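Local coordinates for amine Dehydrogenase (PDB 1JMX), which probably serves as the seven-bladed beta-propeller subunit of a haem-containing bacterial enzyme that oxidatively deaminates primary amines, at residues M153-A156 against S160-V163; R185-K190 against T245-F250; Y271-R276 against L309-T314. One frame throughout, in Å; residues are numbered along the deposited sequence.

Interaction 1: M153-A156 against S160-V163; sequences MRAA and SLYV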
ATOM      1  N   MET B 153      10.765 -15.715  20.886  1.00 12.77           N
ATOM      2  CA  MET B 153      11.531 -16.745  21.579  1.00 12.59           C
ATOM      3  C   MET B 153      11.362 -16.566  23.083  1.00 13.25           C
ATOM      4  O   MET B 153      11.271 -15.442  23.568  1.00 13.37           O
ATOM      5  CB  MET B 153      13.027 -16.620  21.258  1.00 13.54           C
ATOM      6  CG  MET B 153      13.404 -16.766  19.791  1.00 14.43           C
ATOM      7  SD  MET B 153      15.192 -16.837  19.547  1.00 16.09           S
ATOM      8  CE  MET B 153      15.727 -15.447  20.498  1.00 10.81           C
ATOM      9  N   ARG B 154      11.313 -17.675  23.817  1.00 13.91           N
ATOM     10  CA  ARG B 154      11.194 -17.632  25.275  1.00 14.96           C
ATOM     11  C   ARG B 154      12.042 -18.755  25.858  1.00 15.03           C
ATOM     12  O   ARG B 154      11.998 -19.881  25.383  1.00 14.15           O
ATOM     13  CB  ARG B 154       9.739 -17.808  25.734  1.00 15.68           C
ATOM     14  CG  ARG B 154       8.751 -16.711  25.311  1.00 18.34           C
ATOM     15  CD  ARG B 154       9.024 -15.373  25.955  1.00 18.49           C
ATOM     16  NE  ARG B 154       9.145 -15.467  27.404  1.00 21.82           N
ATOM     17  CZ  ARG B 154       8.124 -15.510  28.257  1.00 23.15           C
ATOM     18  NH1 ARG B 154       6.871 -15.474  27.814  1.00 21.78           N
ATOM     19  NH2 ARG B 154       8.364 -15.555  29.567  1.00 22.30           N
ATOM     20  N   ALA B 155      12.837 -18.436  26.870  1.00 16.23           N
ATOM     21  CA  ALA B 155      13.683 -19.432  27.507  1.00 16.37           C
ATOM     22  C   ALA B 155      12.906 -20.134  28.612  1.00 17.61           C
ATOM     23  O   ALA B 155      12.373 -19.490  29.516  1.00 19.03           O
ATOM     24  CB  ALA B 155      14.937 -18.780  28.078  1.00 16.51           C
ATOM     25  N   ALA B 156      12.787 -21.448  28.492  1.00 17.08           N
ATOM     26  CA  ALA B 156      12.101 -22.247  29.490  1.00 18.62           C
ATOM     27  C   ALA B 156      12.984 -22.335  30.740  1.00 19.62           C
ATOM     28  O   ALA B 156      14.161 -21.978  30.703  1.00 19.87           O
ATOM     29  CB  ALA B 156      11.810 -23.630  28.936  1.00 16.96           C
ATOM     30  N   SER B 160      16.191 -24.413  28.154  1.00 19.50           N
ATOM     31  CA  SER B 160      15.842 -24.627  26.742  1.00 20.10           C
ATOM     32  C   SER B 160      15.216 -23.381  26.118  1.00 18.58           C
ATOM     33  O   SER B 160      14.534 -22.617  26.789  1.00 19.64           O
ATOM     34  CB  SER B 160      14.879 -25.807  26.586  1.00 19.65           C
ATOM     35  OG  SER B 160      15.562 -27.029  26.772  1.00 23.26           O
ATOM     36  N   LEU B 161      15.424 -23.201  24.824  1.00 16.93           N
ATOM     37  CA  LEU B 161      14.898 -22.033  24.137  1.00 16.50           C
ATOM     38  C   LEU B 161      13.821 -22.418  23.135  1.00 15.08           C
ATOM     39  O   LEU B 161      14.072 -23.163  22.188  1.00 15.20           O
ATOM     40  CB  LEU B 161      16.039 -21.292  23.425  1.00 17.49           C
ATOM     41  CG  LEU B 161      15.832 -19.857  22.939  1.00 18.35           C
ATOM     42  CD1 LEU B 161      15.721 -18.929  24.136  1.00 17.48           C
ATOM     43  CD2 LEU B 161      17.001 -19.446  22.053  1.00 16.98           C
ATOM     44  N   TYR B 162      12.603 -21.954  23.386  1.00 15.62           N
ATOM     45  CA  TYR B 162      11.487 -22.208  22.484  1.00 14.76           C
ATOM     46  C   TYR B 162      11.480 -21.098  21.458  1.00 13.87           C
ATOM     47  O   TYR B 162      11.409 -19.920  21.795  1.00 15.12           O
ATOM     48  CB  TYR B 162      10.176 -22.310  23.259  1.00 15.00           C
ATOM     49  CG  TYR B 162      10.089 -23.637  23.963  1.00 15.66           C
ATOM     50  CD1 TYR B 162      10.423 -23.759  25.314  1.00 15.81           C
ATOM     51  CD2 TYR B 162       9.752 -24.794  23.255  1.00 15.02           C
ATOM     52  CE1 TYR B 162      10.431 -24.997  25.942  1.00 16.84           C
ATOM     53  CE2 TYR B 162       9.755 -26.032  23.871  1.00 16.64           C
ATOM     54  CZ  TYR B 162      10.094 -26.131  25.212  1.00 17.27           C
ATOM     55  OH  TYR B 162      10.087 -27.358  25.819  1.00 19.96           O
ATOM     56  N   VAL B 163      11.653 -21.499  20.208  1.00 13.16           N
ATOM     57  CA  VAL B 163      11.744 -20.583  19.083  1.00 13.76           C
ATOM     58  C   VAL B 163      10.561 -20.663  18.130  1.00 13.02           C
ATOM     59  O   VAL B 163      10.281 -21.711  17.559  1.00 14.19           O
ATOM     60  CB  VAL B 163      13.039 -20.880  18.276  1.00 13.81           C
ATOM     61  CG1 VAL B 163      13.143 -19.976  17.073  1.00 14.88           C
ATOM     62  CG2 VAL B 163      14.263 -20.735  19.172  1.00 13.99           C
TER
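Arg154 and Tyr162 form the antiparallel hydrogen-bonded pair at the centre of a short beta hairpin, the first two strands of a four-stranded blade of the propeller. The Arg154 N to Tyr162 O bond is 3.0 Å long; the return bond from Tyr162 N to Arg154 O measures 2.9 Å. Nearer the turn, Ala156 N gives a short bond of 2.7 Å to Ser160 O. Two weaker CA-H...O contacts share the same acceptors: Met153 CA is 3.2 Å from Tyr162 O, and Ala155 CA also leans on Ser160 O, so both carbonyls receive an N-H and a C-H.

The apolar contacts divide between the two faces of the sheet. On one, Met153 lies alongside Val163 and slants across Leu161. With CG anti to the carbonyl carbon (chi1 -60°) and the chain extended at chi2, SD of Met153 lies 4.0 Å from both Val163 CG2 and Leu161 CD2. Leu161 sends its other branch, CD1, to Ala155 CB. This face packs against the preceding blade, where Ala98 meets both Met153 and Leu161. On the other face, the Tyr162 ring turns its edge to Ala156, with CB in the ring plane and 3.6 Å from CE1, while the phenol OH is hydrogen-bonded to Lys170 on the next strand.

With three backbone bonds across the hairpin and Leu161 and Val163 bonded on to strand 168-171, Met153 and Leu161 present an apolar surface to strands 89-99 and 105-115, so this packing rests on burial of apolar groups rather than polar pairing.

Interaction 2: R185-K190 against T245-F250; sequences RNWNRK and THTQEF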
ATOM      1  N   ARG B 185       3.586 -24.898  10.439  1.00 15.76           N
ATOM      2  CA  ARG B 185       3.577 -25.014   8.994  1.00 18.15           C
ATOM      3  C   ARG B 185       3.538 -26.477   8.567  1.00 19.04           C
ATOM      4  O   ARG B 185       2.844 -26.839   7.616  1.00 20.18           O
ATOM      5  CB  ARG B 185       4.785 -24.330   8.359  1.00 18.78           C
ATOM      6  CG  ARG B 185       4.605 -24.198   6.851  1.00 20.15           C
ATOM      7  CD  ARG B 185       5.765 -23.545   6.166  1.00 19.35           C
ATOM      8  NE  ARG B 185       5.969 -22.168   6.589  1.00 17.14           N
ATOM      9  CZ  ARG B 185       6.920 -21.389   6.089  1.00 18.06           C
ATOM     10  NH1 ARG B 185       7.731 -21.859   5.155  1.00 18.32           N
ATOM     11  NH2 ARG B 185       7.092 -20.159   6.545  1.00 19.60           N
ATOM     12  N   ASN B 186       4.282 -27.320   9.273  1.00 19.48           N
ATOM     13  CA  ASN B 186       4.302 -28.740   8.949  1.00 19.69           C
ATOM     14  C   ASN B 186       3.352 -29.564   9.814  1.00 20.94           C
ATOM     15  O   ASN B 186       3.562 -30.757  10.032  1.00 21.54           O
ATOM     16  CB  ASN B 186       5.728 -29.274   8.989  1.00 17.59           C
ATOM     17  CG  ASN B 186       6.613 -28.595   7.975  1.00 17.84           C
ATOM     18  OD1 ASN B 186       6.563 -28.905   6.782  1.00 21.01           O
ATOM     19  ND2 ASN B 186       7.383 -27.612   8.427  1.00 18.15           N
ATOM     20  N   TRP B 187       2.311 -28.904  10.313  1.00 22.65           N
ATOM     21  CA  TRP B 187       1.279 -29.557  11.112  1.00 25.61           C
ATOM     22  C   TRP B 187       0.361 -30.148  10.049  1.00 29.33           C
ATOM     23  O   TRP B 187      -0.502 -29.453   9.508  1.00 32.62           O
ATOM     24  CB  TRP B 187       0.507 -28.508  11.922  1.00 23.75           C
ATOM     25  CG  TRP B 187      -0.463 -29.044  12.943  1.00 21.04           C
ATOM     26  CD1 TRP B 187      -0.651 -30.348  13.301  1.00 21.71           C
ATOM     27  CD2 TRP B 187      -1.334 -28.270  13.778  1.00 19.55           C
ATOM     28  NE1 TRP B 187      -1.577 -30.433  14.314  1.00 20.90           N
ATOM     29  CE2 TRP B 187      -2.013 -29.172  14.627  1.00 20.10           C
ATOM     30  CE3 TRP B 187      -1.603 -26.898  13.893  1.00 18.84           C
ATOM     31  CZ2 TRP B 187      -2.944 -28.748  15.582  1.00 18.40           C
ATOM     32  CZ3 TRP B 187      -2.524 -26.474  14.842  1.00 17.55           C
ATOM     33  CH2 TRP B 187      -3.184 -27.400  15.675  1.00 19.10           C
ATOM     34  N   ASN B 188       0.602 -31.399   9.682  1.00 31.47           N
ATOM     35  CA  ASN B 188      -0.212 -32.050   8.659  1.00 33.54           C
ATOM     36  C   ASN B 188      -1.513 -32.581   9.254  1.00 33.01           C
ATOM     37  O   ASN B 188      -1.738 -33.788   9.339  1.00 33.85           O
ATOM     38  CB  ASN B 188       0.589 -33.159   7.975  1.00 36.44           C
ATOM     39  CG  ASN B 188       1.604 -32.611   6.987  1.00 39.20           C
ATOM     40  OD1 ASN B 188       1.285 -32.411   5.804  1.00 41.44           O
ATOM     41  ND2 ASN B 188       2.827 -32.343   7.463  1.00 39.67           N
ATOM     42  N   ARG B 189      -2.353 -31.643   9.671  1.00 31.27           N
ATOM     43  CA  ARG B 189      -3.635 -31.929  10.285  1.00 30.51           C
ATOM     44  C   ARG B 189      -4.708 -32.038   9.195  1.00 30.52           C
ATOM     45  O   ARG B 189      -5.086 -31.029   8.588  1.00 30.15           O
ATOM     46  CB  ARG B 189      -3.954 -30.780  11.234  1.00 29.24           C
ATOM     47  CG  ARG B 189      -5.108 -31.000  12.157  1.00 27.16           C
ATOM     48  CD  ARG B 189      -5.352 -29.721  12.896  1.00 26.18           C
ATOM     49  NE  ARG B 189      -6.406 -29.846  13.887  1.00 25.57           N
ATOM     50  CZ  ARG B 189      -6.876 -28.823  14.591  1.00 25.88           C
ATOM     51  NH1 ARG B 189      -6.379 -27.604  14.409  1.00 26.77           N
ATOM     52  NH2 ARG B 189      -7.847 -29.015  15.471  1.00 27.09           N
ATOM     53  N   LYS B 190      -5.205 -33.252   8.951  1.00 30.52           N
ATOM     54  CA  LYS B 190      -6.215 -33.445   7.908  1.00 30.59           C
ATOM     55  C   LYS B 190      -7.551 -32.761   8.201  1.00 28.50           C
ATOM     56  O   LYS B 190      -8.011 -32.734   9.339  1.00 27.27           O
ATOM     57  CB  LYS B 190      -6.434 -34.930   7.599  1.00 33.61           C
ATOM     58  CG  LYS B 190      -6.970 -35.146   6.183  1.00 38.10           C
ATOM     59  CD  LYS B 190      -5.990 -34.559   5.135  1.00 40.88           C
ATOM     60  CE  LYS B 190      -6.664 -34.239   3.786  1.00 42.31           C
ATOM     61  NZ  LYS B 190      -7.528 -33.000   3.821  1.00 42.78           N
ATOM     62  N   THR B 245       3.289 -28.688  25.675  1.00 26.09           N
ATOM     63  CA  THR B 245       2.678 -27.856  24.643  1.00 26.35           C
ATOM     64  C   THR B 245       1.168 -28.108  24.526  1.00 26.58           C
ATOM     65  O   THR B 245       0.689 -29.207  24.821  1.00 27.53           O
ATOM     66  CB  THR B 245       3.357 -28.085  23.280  1.00 25.68           C
ATOM     67  OG1 THR B 245       3.294 -29.476  22.939  1.00 26.00           O
ATOM     68  CG2 THR B 245       4.814 -27.635  23.332  1.00 24.82           C
ATOM     69  N   HIS B 246       0.428 -27.089  24.096  1.00 26.20           N
ATOM     70  CA  HIS B 246      -1.024 -27.186  23.950  1.00 26.34           C
ATOM     71  C   HIS B 246      -1.597 -26.260  22.872  1.00 23.78           C
ATOM     72  O   HIS B 246      -1.172 -25.123  22.721  1.00 22.02           O
ATOM     73  CB  HIS B 246      -1.693 -26.922  25.313  1.00 30.23           C
ATOM     74  CG  HIS B 246      -3.087 -26.370  25.234  1.00 35.39           C
ATOM     75  ND1 HIS B 246      -4.213 -27.161  25.358  1.00 36.63           N
ATOM     76  CD2 HIS B 246      -3.538 -25.094  25.120  1.00 36.83           C
ATOM     77  CE1 HIS B 246      -5.293 -26.398  25.332  1.00 37.16           C
ATOM     78  NE2 HIS B 246      -4.912 -25.140  25.188  1.00 38.00           N
ATOM     79  N   THR B 247      -2.557 -26.780  22.115  1.00 22.58           N
ATOM     80  CA  THR B 247      -3.232 -26.018  21.073  1.00 22.00           C
ATOM     81  C   THR B 247      -4.715 -26.354  21.144  1.00 23.24           C
ATOM     82  O   THR B 247      -5.088 -27.460  21.550  1.00 23.42           O
ATOM     83  CB  THR B 247      -2.755 -26.395  19.661  1.00 20.78           C
ATOM     84  OG1 THR B 247      -3.166 -27.735  19.366  1.00 19.32           O
ATOM     85  CG2 THR B 247      -1.242 -26.275  19.538  1.00 21.13           C
ATOM     86  N   GLN B 248      -5.559 -25.404  20.755  1.00 22.91           N
ATOM     87  CA  GLN B 248      -6.991 -25.632  20.756  1.00 23.98           C
ATOM     88  C   GLN B 248      -7.775 -24.441  20.228  1.00 23.69           C
ATOM     89  O   GLN B 248      -7.533 -23.302  20.636  1.00 24.88           O
ATOM     90  CB  GLN B 248      -7.483 -26.009  22.158  1.00 26.04           C
ATOM     91  CG  GLN B 248      -7.971 -24.867  23.023  1.00 28.28           C
ATOM     92  CD  GLN B 248      -9.254 -25.239  23.737  1.00 31.27           C
ATOM     93  OE1 GLN B 248      -9.234 -25.962  24.741  1.00 31.82           O
ATOM     94  NE2 GLN B 248     -10.387 -24.794  23.194  1.00 32.34           N
ATOM     95  N   GLU B 249      -8.697 -24.706  19.305  1.00 22.67           N
ATOM     96  CA  GLU B 249      -9.537 -23.651  18.741  1.00 23.00           C
ATOM     97  C   GLU B 249     -10.610 -23.295  19.772  1.00 23.69           C
ATOM     98  O   GLU B 249     -11.168 -24.184  20.425  1.00 24.42           O
ATOM     99  CB  GLU B 249     -10.174 -24.111  17.433  1.00 22.62           C
ATOM    100  CG  GLU B 249      -9.176 -24.373  16.320  1.00 23.24           C
ATOM    101  CD  GLU B 249      -8.343 -25.618  16.553  1.00 25.00           C
ATOM    102  OE1 GLU B 249      -8.905 -26.642  16.999  1.00 28.08           O
ATOM    103  OE2 GLU B 249      -7.128 -25.588  16.279  1.00 24.28           O
ATOM    104  N   PHE B 250     -10.881 -22.001  19.940  1.00 23.39           N
ATOM    105  CA  PHE B 250     -11.866 -21.555  20.928  1.00 23.00           C
ATOM    106  C   PHE B 250     -13.039 -20.720  20.405  1.00 22.87           C
ATOM    107  O   PHE B 250     -13.803 -20.163  21.194  1.00 20.96           O
ATOM    108  CB  PHE B 250     -11.166 -20.797  22.067  1.00 21.39           C
ATOM    109  CG  PHE B 250     -10.446 -19.550  21.624  1.00 19.83           C
ATOM    110  CD1 PHE B 250     -11.094 -18.316  21.631  1.00 19.95           C
ATOM    111  CD2 PHE B 250      -9.113 -19.602  21.226  1.00 19.10           C
ATOM    112  CE1 PHE B 250     -10.427 -17.155  21.247  1.00 19.48           C
ATOM    113  CE2 PHE B 250      -8.435 -18.442  20.840  1.00 18.02           C
ATOM    114  CZ  PHE B 250      -9.095 -17.218  20.852  1.00 18.56           C
TER
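A bidentate arginine-carboxylate salt bridge, with a tryptophan beside it, fastens the irregular loop carrying Trp187 and Arg189 to Thr247 and Glu249 on the edge strand of the following blade. The guanidinium meets the carboxylate end-on: Arg189 NH1 bonds to Glu249 OE2 at 2.8 Å and Arg189 NH2 to Glu249 OE1 at 3.0 Å, the latter almost straight. Both oxygens lie close to the guanidinium plane, but the nitrogens approach from above the carboxylate, and the two planes are 42° apart. Arg189 reaches across fully extended, whereas Glu249 bends at chi2 (71°) to bring its carboxylate round.

An inverse gamma turn centred on Asn188 separates Trp187 from Arg189, and both side chains point to the strand. Arg189 CD lies 3.7 Å above the indole plane, toward its rim. The far end of the indole, CH2, comes obliquely within 3.7 Å of Thr247 OG1. Tyr214 of strand 209-218 touches Trp187 and Thr247 and hydrogen-bonds Glu249 OE2, while Tyr192 makes a cation-pi contact with Arg189. A methionine in place of Arg189 would probably remove both bonds to the buried Glu249 carboxylate, leave it without this partner charge, and tie the loop less firmly to the strand.

Gripped at both oxygens, with Tyr214 as a further partner of OE2, the carboxylate is probably held as an anion and limited in its rotation.

Interaction 3: Y271-R276 against L309-T314; sequences YGVLNR and LYLGGT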
ATOM      1  N   TYR B 271      -9.239 -13.924  26.748  1.00 17.30           N
ATOM      2  CA  TYR B 271      -9.593 -12.583  26.309  1.00 16.21           C
ATOM      3  C   TYR B 271      -8.740 -12.132  25.128  1.00 15.60           C
ATOM      4  O   TYR B 271      -7.523 -12.057  25.247  1.00 15.74           O
ATOM      5  CB  TYR B 271      -9.392 -11.591  27.451  1.00 15.70           C
ATOM      6  CG  TYR B 271     -10.222 -11.845  28.685  1.00 16.91           C
ATOM      7  CD1 TYR B 271     -11.114 -10.881  29.149  1.00 18.03           C
ATOM      8  CD2 TYR B 271     -10.090 -13.024  29.415  1.00 16.97           C
ATOM      9  CE1 TYR B 271     -11.851 -11.080  30.314  1.00 18.74           C
ATOM     10  CE2 TYR B 271     -10.822 -13.235  30.578  1.00 17.49           C
ATOM     11  CZ  TYR B 271     -11.700 -12.258  31.025  1.00 18.54           C
ATOM     12  OH  TYR B 271     -12.420 -12.448  32.186  1.00 19.27           O
ATOM     13  N   GLY B 272      -9.384 -11.817  24.006  1.00 14.96           N
ATOM     14  CA  GLY B 272      -8.674 -11.349  22.824  1.00 14.07           C
ATOM     15  C   GLY B 272      -8.997  -9.887  22.569  1.00 13.32           C
ATOM     16  O   GLY B 272     -10.036  -9.411  23.017  1.00 12.75           O
ATOM     17  N   VAL B 273      -8.143  -9.176  21.831  1.00 13.61           N
ATOM     18  CA  VAL B 273      -8.379  -7.755  21.572  1.00 12.95           C
ATOM     19  C   VAL B 273      -7.817  -7.199  20.256  1.00 13.43           C
ATOM     20  O   VAL B 273      -6.844  -7.713  19.715  1.00 12.57           O
ATOM     21  CB  VAL B 273      -7.823  -6.878  22.754  1.00 13.60           C
ATOM     22  CG1 VAL B 273      -6.301  -6.868  22.744  1.00 12.05           C
ATOM     23  CG2 VAL B 273      -8.370  -5.451  22.693  1.00 10.27           C
ATOM     24  N   LEU B 274      -8.490  -6.167  19.750  1.00 13.76           N
ATOM     25  CA  LEU B 274      -8.114  -5.416  18.553  1.00 13.57           C
ATOM     26  C   LEU B 274      -9.091  -4.245  18.487  1.00 13.82           C
ATOM     27  O   LEU B 274      -8.831  -3.203  19.074  1.00 13.24           O
ATOM     28  CB  LEU B 274      -8.143  -6.261  17.272  1.00 13.99           C
ATOM     29  CG  LEU B 274      -7.323  -5.771  16.056  1.00 14.73           C
ATOM     30  CD1 LEU B 274      -8.093  -4.814  15.186  1.00 15.48           C
ATOM     31  CD2 LEU B 274      -6.025  -5.131  16.508  1.00 14.46           C
ATOM     32  N   ASN B 275     -10.233  -4.430  17.824  1.00 15.24           N
ATOM     33  CA  ASN B 275     -11.247  -3.376  17.727  1.00 16.11           C
ATOM     34  C   ASN B 275     -12.292  -3.540  18.827  1.00 16.17           C
ATOM     35  O   ASN B 275     -12.905  -2.569  19.261  1.00 17.82           O
ATOM     36  CB  ASN B 275     -11.875  -3.339  16.336  1.00 14.31           C
ATOM     37  CG  ASN B 275     -10.946  -2.718  15.303  1.00 16.11           C
ATOM     38  OD1 ASN B 275     -10.005  -2.005  15.650  1.00 15.10           O
ATOM     39  ND2 ASN B 275     -11.210  -2.982  14.026  1.00 16.41           N
ATOM     40  N   ARG B 276     -12.474  -4.779  19.275  1.00 15.87           N
ATOM     41  CA  ARG B 276     -13.377  -5.103  20.376  1.00 15.95           C
ATOM     42  C   ARG B 276     -12.587  -5.974  21.344  1.00 15.60           C
ATOM     43  O   ARG B 276     -11.602  -6.602  20.958  1.00 16.50           O
ATOM     44  CB  ARG B 276     -14.592  -5.912  19.902  1.00 16.40           C
ATOM     45  CG  ARG B 276     -15.695  -5.115  19.239  1.00 17.33           C
ATOM     46  CD  ARG B 276     -17.034  -5.835  19.372  1.00 17.42           C
ATOM     47  NE  ARG B 276     -16.924  -7.256  19.047  1.00 19.06           N
ATOM     48  CZ  ARG B 276     -17.920  -8.133  19.151  1.00 20.04           C
ATOM     49  NH1 ARG B 276     -19.117  -7.741  19.566  1.00 19.90           N
ATOM     50  NH2 ARG B 276     -17.711  -9.412  18.875  1.00 20.31           N
ATOM     51  N   LEU B 309      -7.482  -5.950  33.772  1.00 19.01           N
ATOM     52  CA  LEU B 309      -7.108  -6.279  32.410  1.00 17.62           C
ATOM     53  C   LEU B 309      -6.698  -4.954  31.797  1.00 17.02           C
ATOM     54  O   LEU B 309      -7.505  -4.029  31.696  1.00 17.06           O
ATOM     55  CB  LEU B 309      -8.312  -6.837  31.644  1.00 18.72           C
ATOM     56  CG  LEU B 309      -8.122  -7.839  30.498  1.00 18.77           C
ATOM     57  CD1 LEU B 309      -9.429  -7.967  29.732  1.00 19.35           C
ATOM     58  CD2 LEU B 309      -7.018  -7.418  29.569  1.00 19.81           C
ATOM     59  N   TYR B 310      -5.424  -4.839  31.463  1.00 15.71           N
ATOM     60  CA  TYR B 310      -4.913  -3.630  30.849  1.00 15.50           C
ATOM     61  C   TYR B 310      -4.866  -3.811  29.342  1.00 14.72           C
ATOM     62  O   TYR B 310      -4.621  -4.909  28.848  1.00 14.57           O
ATOM     63  CB  TYR B 310      -3.503  -3.318  31.365  1.00 16.95           C
ATOM     64  CG  TYR B 310      -3.429  -2.995  32.841  1.00 17.90           C
ATOM     65  CD1 TYR B 310      -3.250  -4.008  33.786  1.00 19.31           C
ATOM     66  CD2 TYR B 310      -3.540  -1.682  33.294  1.00 16.67           C
ATOM     67  CE1 TYR B 310      -3.182  -3.723  35.140  1.00 18.96           C
ATOM     68  CE2 TYR B 310      -3.473  -1.385  34.647  1.00 18.66           C
ATOM     69  CZ  TYR B 310      -3.293  -2.414  35.567  1.00 18.76           C
ATOM     70  OH  TYR B 310      -3.221  -2.136  36.912  1.00 17.75           O
ATOM     71  N   LEU B 311      -5.140  -2.732  28.620  1.00 13.45           N
ATOM     72  CA  LEU B 311      -5.090  -2.744  27.165  1.00 13.00           C
ATOM     73  C   LEU B 311      -4.052  -1.703  26.758  1.00 12.14           C
ATOM     74  O   LEU B 311      -4.187  -0.528  27.085  1.00 13.25           O
ATOM     75  CB  LEU B 311      -6.456  -2.412  26.562  1.00 11.95           C
ATOM     76  CG  LEU B 311      -7.637  -3.330  26.902  1.00 13.03           C
ATOM     77  CD1 LEU B 311      -8.812  -2.955  26.009  1.00 12.42           C
ATOM     78  CD2 LEU B 311      -7.280  -4.794  26.696  1.00 12.33           C
ATOM     79  N   GLY B 312      -3.001  -2.150  26.079  1.00 11.95           N
ATOM     80  CA  GLY B 312      -1.944  -1.250  25.660  1.00 10.30           C
ATOM     81  C   GLY B 312      -1.662  -1.275  24.178  1.00 10.44           C
ATOM     82  O   GLY B 312      -2.403  -1.874  23.410  1.00 10.90           O
ATOM     83  N   GLY B 313      -0.544  -0.669  23.787  1.00 10.94           N
ATOM     84  CA  GLY B 313      -0.179  -0.581  22.385  1.00 10.43           C
ATOM     85  C   GLY B 313      -0.975   0.550  21.761  1.00 10.89           C
ATOM     86  O   GLY B 313      -1.771   1.190  22.449  1.00 11.25           O
ATOM     87  N   THR B 314      -0.726   0.849  20.490  1.00 11.96           N
ATOM     88  CA  THR B 314      -1.477   1.896  19.792  1.00 13.43           C
ATOM     89  C   THR B 314      -1.105   3.348  20.186  1.00 12.37           C
ATOM     90  O   THR B 314       0.001   3.796  19.878  1.00 11.76           O
ATOM     91  CB  THR B 314      -3.012   1.570  19.886  1.00 13.23           C
ATOM     92  OG1 THR B 314      -3.318   0.508  18.971  1.00 15.48           O
ATOM     93  CG2 THR B 314      -3.888   2.752  19.582  1.00 17.28           C
TER
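Strands 269-274 and 309-312 belong to successive blades and run in roughly the same direction, but too far apart to pair in one sheet. Tyr271 CA is 9.1 Å from Leu309 CA, and Val273 CA is 8.2 Å from Leu311 CA. The facing residues recur at every second position, and at both places the CB atoms of the two strands point toward each other.

The closer of the two meetings is at Tyr271, where Leu309 CD1 approaches the ring obliquely and comes to 3.4 Å from CD1 of the tyrosine. CE1 of the same ring is 4.0 Å from that methyl, so a single branch of the leucine does the touching. Leu309 carries CG anti to the backbone N (chi1 -151°), which sends CD1 across the gap. Other residues fix the tyrosine: its OH is hydrogen-bonded to Pro323 O and to Gln269 OE1, and its ring meets Phe302 edge-to-face.

This is the face-to-face packing of adjacent blades in a beta-propeller, in which apolar side chains from two twisted sheets fill the wedge between them. Val300 contributes from strand 299-302, touching Val273, Leu309 and Leu311, and Leu277 adds to the same layer from strand 276-281.

At the second meeting Val273 and Leu311 slant past each other, joined methyl to methyl with CG2 of the valine 4.2 Å from CD1 of the leucine. Val273 holds CG2 anti to the backbone N, with CG1 in the crowded position (chi1 72°). Beyond them, where the chain turns away, Asn275 and Thr314 each hydrogen-bond the backbone of another protein chain of the complex.

Overall arrangement
Followed from the N terminus, the three contacts come in series, none nested in or crossing another. Interaction 1 closes a three-residue turn inside the fourth blade, joining its first two strands. After that blade ends, interaction 2 spans 54 residues: the loop leaving the fourth blade is tied to the last strand of the fifth, about 19 Å from interaction 1 between centres and farther out from the middle of the chain. Interaction 3 bridges 32 residues and packs the sixth blade on the seventh, on the other side of the chain's centre from interaction 1. Together they represent order within a blade, a loop fastened to the next blade, and the interface between blades.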